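Local coordinates for conserved domain protein (Porphyromonas gingivalis, PDB 3PNN), which is a putative glycosyltransferase with a Rossmann-like alpha/beta/alpha fold, and may help form glycosidic linkages, at residues V77-E89 / R97-G110. Numbering follows the deposited sequence. Where two conformers were deposited one is given.
Sequences VELVFQELDRLPE and REKPWGTNHAVLMG
H105 reaches from the helix 103-108 into the loop that follows strand 77-81, where a histidine suits because its two ring nitrogens can accept and donate at once. ND1 accepts a bond from Q82 NE2 (3.2 Å), while H105 NE2 donates to R86 O (2.9 Å), the carbonyl of a residue centred in an inverse gamma turn. Each partner lies close to the imidazole plane, so the two bonds fix the ring's rotation, consistent with the hydrogen sitting on NE2. Q82 suits this place because its long, extended side chain, with CG anti to the backbone N (chi1 180°), sets its amide almost coplanar with the imidazole, the planes 27° apart. Q82 NE2 also donates to a water that is weakly bound by G102 N, at the N-cap of the helix, and Q82 OE1 takes a bond from R56. W101 offers both flat faces and an N-H: it lays its CD1 over the centre of one H105 face and points NE1 at a lone pair of L84 O, 2.9 Å away. The branched, apolar L87 rests CD2 on one indole face, 3.5 Å from W101 NE1, and R97 NE lies over the rim of the opposite face. R97 is held there by NE and NH2, which both grip K99 O. L84, with two methyls to spread, covers the 97-100 backbone, CD2 lying 3.5 Å from K99 O. Farther along, selenomethionine M109 bends at chi2 and chi3, bringing its SE 3.2 Å from F81 O; the methionine-type chain, apolar and bendable, lies against Q82 CA and the R86 side chain. The arrangement pins a loop leaving the C-terminal end of a parallel strand to the next helix, the end where Rossmann-like nucleotide-binding proteins commonly place their sites; a similar role here is possible but unproven.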
loop_
_atom_site.group_PDB
_atom_site.type_symbol
_atom_site.label_atom_id
_atom_site.label_comp_id
_atom_site.label_asym_id
_atom_site.label_seq_id
_atom_site.Cartn_x
_atom_site.Cartn_y
_atom_site.Cartn_z
ATOM N N VAL A 77 -18.420 1.486 -3.717
ATOM C CA VAL A 77 -17.204 2.303 -3.768
ATOM C C VAL A 77 -17.432 3.633 -3.077
ATOM O O VAL A 77 -18.515 4.177 -3.131
ATOM C CB VAL A 77 -16.737 2.577 -5.206
ATOM C CG1 VAL A 77 -16.446 1.270 -5.938
ATOM C CG2 VAL A 77 -17.772 3.391 -5.972
ATOM N N GLU A 78 -16.398 4.154 -2.425
ATOM C CA GLU A 78 -16.496 5.451 -1.764
ATOM C C GLU A 78 -15.176 6.198 -1.934
ATOM O O GLU A 78 -14.101 5.577 -1.918
ATOM C CB GLU A 78 -16.830 5.287 -0.272
ATOM C CG GLU A 78 -16.671 6.593 0.512
ATOM C CD GLU A 78 -17.442 6.640 1.829
ATOM O OE1 GLU A 78 -17.864 5.578 2.342
ATOM O OE2 GLU A 78 -17.622 7.762 2.355
ATOM N N LEU A 79 -15.266 7.517 -2.101
ATOM C CA LEU A 79 -14.085 8.383 -2.154
ATOM C C LEU A 79 -13.885 9.156 -0.850
ATOM O O LEU A 79 -14.841 9.673 -0.270
ATOM C CB LEU A 79 -14.204 9.396 -3.293
ATOM C CG LEU A 79 -14.378 8.825 -4.693
ATOM C CD1 LEU A 79 -14.491 9.967 -5.719
ATOM C CD2 LEU A 79 -13.225 7.897 -5.029
ATOM N N VAL A 80 -12.639 9.205 -0.383
ATOM C CA VAL A 80 -12.233 10.141 0.661
ATOM C C VAL A 80 -11.088 10.980 0.120
ATOM O O VAL A 80 -10.475 10.622 -0.887
ATOM C CB VAL A 80 -11.851 9.455 2.003
ATOM C CG1 VAL A 80 -13.041 8.667 2.542
ATOM C CG2 VAL A 80 -10.604 8.544 1.859
ATOM N N PHE A 81 -10.817 12.115 0.759
ATOM C CA PHE A 81 -9.926 13.106 0.154
ATOM C C PHE A 81 -8.762 13.509 1.049
ATOM O O PHE A 81 -8.959 13.925 2.191
ATOM C CB PHE A 81 -10.733 14.355 -0.240
ATOM C CG PHE A 81 -11.800 14.062 -1.246
ATOM C CD1 PHE A 81 -11.525 14.120 -2.601
ATOM C CD2 PHE A 81 -13.068 13.674 -0.830
ATOM C CE1 PHE A 81 -12.507 13.813 -3.542
ATOM C CE2 PHE A 81 -14.053 13.371 -1.753
ATOM C CZ PHE A 81 -13.769 13.441 -3.114
ATOM N N GLN A 82 -7.549 13.410 0.517
ATOM C CA GLN A 82 -6.368 13.853 1.258
ATOM C C GLN A 82 -6.036 15.279 0.878
ATOM O O GLN A 82 -5.653 15.542 -0.262
ATOM C CB GLN A 82 -5.159 12.960 0.955
ATOM C CG GLN A 82 -3.885 13.397 1.707
ATOM C CD GLN A 82 -2.613 12.707 1.215
ATOM O OE1 GLN A 82 -2.461 12.426 0.022
ATOM N NE2 GLN A 82 -1.679 12.455 2.134
ATOM N N GLU A 83 -6.191 16.203 1.826
ATOM C CA GLU A 83 -5.822 17.597 1.602
ATOM C C GLU A 83 -4.818 18.068 2.658
ATOM O O GLU A 83 -4.772 17.545 3.775
ATOM C CB GLU A 83 -7.061 18.500 1.581
ATOM C CG GLU A 83 -8.159 18.069 0.589
ATOM C CD GLU A 83 -7.698 18.013 -0.877
ATOM O OE1 GLU A 83 -6.801 18.795 -1.272
ATOM O OE2 GLU A 83 -8.248 17.183 -1.644
ATOM N N LEU A 84 -4.017 19.061 2.297
ATOM C CA LEU A 84 -2.971 19.569 3.180
ATOM C C LEU A 84 -3.507 20.110 4.505
ATOM O O LEU A 84 -2.829 20.035 5.528
ATOM C CB LEU A 84 -2.154 20.653 2.465
ATOM C CG LEU A 84 -1.317 20.224 1.258
ATOM C CD1 LEU A 84 -0.866 21.450 0.459
ATOM C CD2 LEU A 84 -0.125 19.384 1.704
ATOM N N ASP A 85 -4.719 20.659 4.481
ATOM C CA ASP A 85 -5.279 21.313 5.663
ATOM C C ASP A 85 -6.098 20.373 6.552
ATOM O O ASP A 85 -6.690 20.805 7.542
ATOM C CB ASP A 85 -6.107 22.549 5.272
ATOM C CG ASP A 85 -7.363 22.195 4.484
ATOM O OD1 ASP A 85 -7.566 21.004 4.162
ATOM O OD2 ASP A 85 -8.155 23.117 4.184
ATOM N N ARG A 86 -6.133 19.090 6.201
ATOM C CA ARG A 86 -6.839 18.110 7.021
ATOM C C ARG A 86 -5.947 17.615 8.153
ATOM O O ARG A 86 -5.389 16.518 8.097
ATOM C CB ARG A 86 -7.354 16.951 6.167
ATOM C CG ARG A 86 -8.873 16.859 6.147
ATOM C CD ARG A 86 -9.443 16.980 4.740
ATOM N NE ARG A 86 -9.494 18.356 4.254
ATOM C CZ ARG A 86 -10.192 18.748 3.192
ATOM N NH1 ARG A 86 -10.181 20.019 2.822
ATOM N NH2 ARG A 86 -10.906 17.868 2.503
ATOM N N LEU A 87 -5.827 18.450 9.185
ATOM C CA LEU A 87 -4.939 18.217 10.315
ATOM C C LEU A 87 -5.738 18.174 11.607
ATOM O O LEU A 87 -6.847 18.701 11.666
ATOM C CB LEU A 87 -3.920 19.362 10.406
ATOM C CG LEU A 87 -3.036 19.570 9.176
ATOM C CD1 LEU A 87 -2.243 20.868 9.290
ATOM C CD2 LEU A 87 -2.117 18.372 8.996
ATOM N N PRO A 88 -5.169 17.569 12.656
ATOM C CA PRO A 88 -5.862 17.506 13.948
ATOM C C PRO A 88 -6.221 18.893 14.460
ATOM O O PRO A 88 -5.484 19.854 14.220
ATOM C CB PRO A 88 -4.826 16.861 14.867
ATOM C CG PRO A 88 -3.973 16.041 13.936
ATOM C CD PRO A 88 -3.877 16.865 12.686
ATOM N N GLU A 89 -7.350 18.992 15.151
ATOM C CA GLU A 89 -7.775 20.258 15.727
ATOM C C GLU A 89 -6.615 20.886 16.493
ATOM O O GLU A 89 -5.974 20.229 17.312
ATOM C CB GLU A 89 -8.973 20.038 16.653
ATOM C CG GLU A 89 -9.816 21.282 16.897
ATOM C CD GLU A 89 -11.039 20.997 17.755
ATOM O OE1 GLU A 89 -11.093 19.912 18.374
ATOM O OE2 GLU A 89 -11.945 21.857 17.810
ATOM N N ARG A 97 4.201 25.086 2.955
ATOM C CA ARG A 97 4.008 23.656 2.723
ATOM C C ARG A 97 3.204 23.344 1.455
ATOM O O ARG A 97 2.111 23.874 1.246
ATOM C CB ARG A 97 3.348 23.000 3.939
ATOM C CG ARG A 97 3.182 21.493 3.806
ATOM C CD ARG A 97 4.426 20.738 4.250
ATOM N NE ARG A 97 4.373 19.340 3.828
ATOM C CZ ARG A 97 5.073 18.352 4.385
ATOM N NH1 ARG A 97 5.888 18.595 5.407
ATOM N NH2 ARG A 97 4.952 17.119 3.918
ATOM N N GLU A 98 3.754 22.473 0.612
ATOM C CA GLU A 98 3.065 22.037 -0.597
ATOM C C GLU A 98 3.068 20.513 -0.737
ATOM O O GLU A 98 2.150 19.935 -1.317
ATOM C CB GLU A 98 3.675 22.693 -1.839
ATOM C CG GLU A 98 5.183 22.515 -1.966
ATOM C CD GLU A 98 5.812 23.516 -2.925
ATOM O OE1 GLU A 98 5.073 24.113 -3.741
ATOM O OE2 GLU A 98 7.048 23.707 -2.861
ATOM N N LYS A 99 4.102 19.872 -0.204
ATOM C CA LYS A 99 4.231 18.425 -0.281
ATOM C C LYS A 99 3.219 17.726 0.632
ATOM O O LYS A 99 3.084 18.081 1.800
ATOM C CB LYS A 99 5.651 18.020 0.105
ATOM C CG LYS A 99 5.897 16.527 0.085
ATOM C CD LYS A 99 7.379 16.239 0.239
ATOM C CE LYS A 99 7.704 14.797 -0.092
ATOM N NZ LYS A 99 9.162 14.622 -0.346
ATOM N N PRO A 100 2.488 16.737 0.092
ATOM C CA PRO A 100 1.510 15.996 0.898
ATOM C C PRO A 100 2.155 15.355 2.122
ATOM O O PRO A 100 3.328 14.974 2.083
ATOM C CB PRO A 100 0.999 14.918 -0.062
ATOM C CG PRO A 100 1.168 15.547 -1.436
ATOM C CD PRO A 100 2.423 16.386 -1.336
ATOM N N TRP A 101 1.375 15.216 3.187
ATOM C CA TRP A 101 1.901 14.782 4.481
ATOM C C TRP A 101 2.418 13.351 4.550
ATOM O O TRP A 101 3.169 13.018 5.466
ATOM C CB TRP A 101 0.867 15.017 5.578
ATOM C CG TRP A 101 0.607 16.464 5.827
ATOM C CD1 TRP A 101 -0.538 17.148 5.544
ATOM C CD2 TRP A 101 1.510 17.419 6.416
ATOM N NE1 TRP A 101 -0.407 18.464 5.915
ATOM C CE2 TRP A 101 0.839 18.657 6.455
ATOM C CE3 TRP A 101 2.817 17.345 6.908
ATOM C CZ2 TRP A 101 1.431 19.818 6.964
ATOM C CZ3 TRP A 101 3.404 18.498 7.425
ATOM C CH2 TRP A 101 2.710 19.718 7.447
ATOM N N GLY A 102 2.009 12.494 3.611
ATOM C CA GLY A 102 2.547 11.140 3.556
ATOM C C GLY A 102 1.496 10.037 3.572
ATOM O O GLY A 102 0.318 10.303 3.809
ATOM N N THR A 103 1.912 8.796 3.336
ATOM C CA THR A 103 0.957 7.692 3.219
ATOM C C THR A 103 0.083 7.440 4.450
ATOM O O THR A 103 -1.072 7.024 4.308
ATOM C CB THR A 103 1.624 6.350 2.823
ATOM O OG1 THR A 103 2.587 5.980 3.824
ATOM C CG2 THR A 103 2.304 6.482 1.468
ATOM N N ASN A 104 0.618 7.638 5.652
ATOM C CA ASN A 104 -0.216 7.382 6.825
ATOM C C ASN A 104 -1.184 8.553 7.071
ATOM O O ASN A 104 -2.221 8.368 7.692
ATOM C CB ASN A 104 0.610 7.007 8.068
ATOM C CG ASN A 104 -0.129 6.045 8.998
ATOM O OD1 ASN A 104 -1.193 6.362 9.527
ATOM N ND2 ASN A 104 0.451 4.874 9.218
ATOM N N HIS A 105 -0.876 9.741 6.541
ATOM C CA HIS A 105 -1.861 10.832 6.563
ATOM C C HIS A 105 -3.008 10.517 5.584
ATOM O O HIS A 105 -4.177 10.735 5.885
ATOM C CB HIS A 105 -1.225 12.187 6.241
ATOM C CG HIS A 105 -2.213 13.306 6.088
ATOM N ND1 HIS A 105 -2.562 13.832 4.860
ATOM C CD2 HIS A 105 -2.923 14.003 7.008
ATOM C CE1 HIS A 105 -3.442 14.803 5.031
ATOM N NE2 HIS A 105 -3.676 14.929 6.325
ATOM N N ALA A 106 -2.660 9.992 4.415
ATOM C CA ALA A 106 -3.660 9.482 3.478
ATOM C C ALA A 106 -4.565 8.423 4.122
ATOM O O ALA A 106 -5.782 8.446 3.933
ATOM C CB ALA A 106 -2.984 8.932 2.230
ATOM N N VAL A 107 -3.984 7.499 4.885
ATOM C CA VAL A 107 -4.777 6.496 5.587
ATOM C C VAL A 107 -5.775 7.135 6.565
ATOM O O VAL A 107 -6.939 6.722 6.647
ATOM C CB VAL A 107 -3.881 5.478 6.358
ATOM C CG1 VAL A 107 -4.729 4.604 7.270
ATOM C CG2 VAL A 107 -3.098 4.601 5.375
ATOM N N LEU A 108 -5.319 8.133 7.316
ATOM C CA LEU A 108 -6.192 8.831 8.262
ATOM C C LEU A 108 -7.459 9.386 7.598
ATOM O O LEU A 108 -8.475 9.576 8.257
ATOM C CB LEU A 108 -5.441 9.967 8.965
ATOM C CG LEU A 108 -4.568 9.538 10.146
ATOM C CD1 LEU A 108 -3.710 10.688 10.614
ATOM C CD2 LEU A 108 -5.453 9.018 11.290
HETATM N N MSE A 109 -7.408 9.649 6.298
HETATM C CA MSE A 109 -8.579 10.200 5.601
HETATM C C MSE A 109 -9.769 9.215 5.575
HETATM O O MSE A 109 -10.925 9.627 5.392
HETATM C CB MSE A 109 -8.221 10.620 4.168
HETATM C CG MSE A 109 -7.113 11.693 4.089
HETATM SE SE MSE A 109 -7.504 13.385 4.970
HETATM C CE MSE A 109 -6.662 12.964 6.695
ATOM N N GLY A 110 -9.481 7.927 5.762
ATOM C CA GLY A 110 -10.517 6.903 5.756
ATOM C C GLY A 110 -11.197 6.653 7.102
ATOM O O GLY A 110 -12.066 5.795 7.218
HETATM O O HOH W 1 0.924 11.580 0.872
#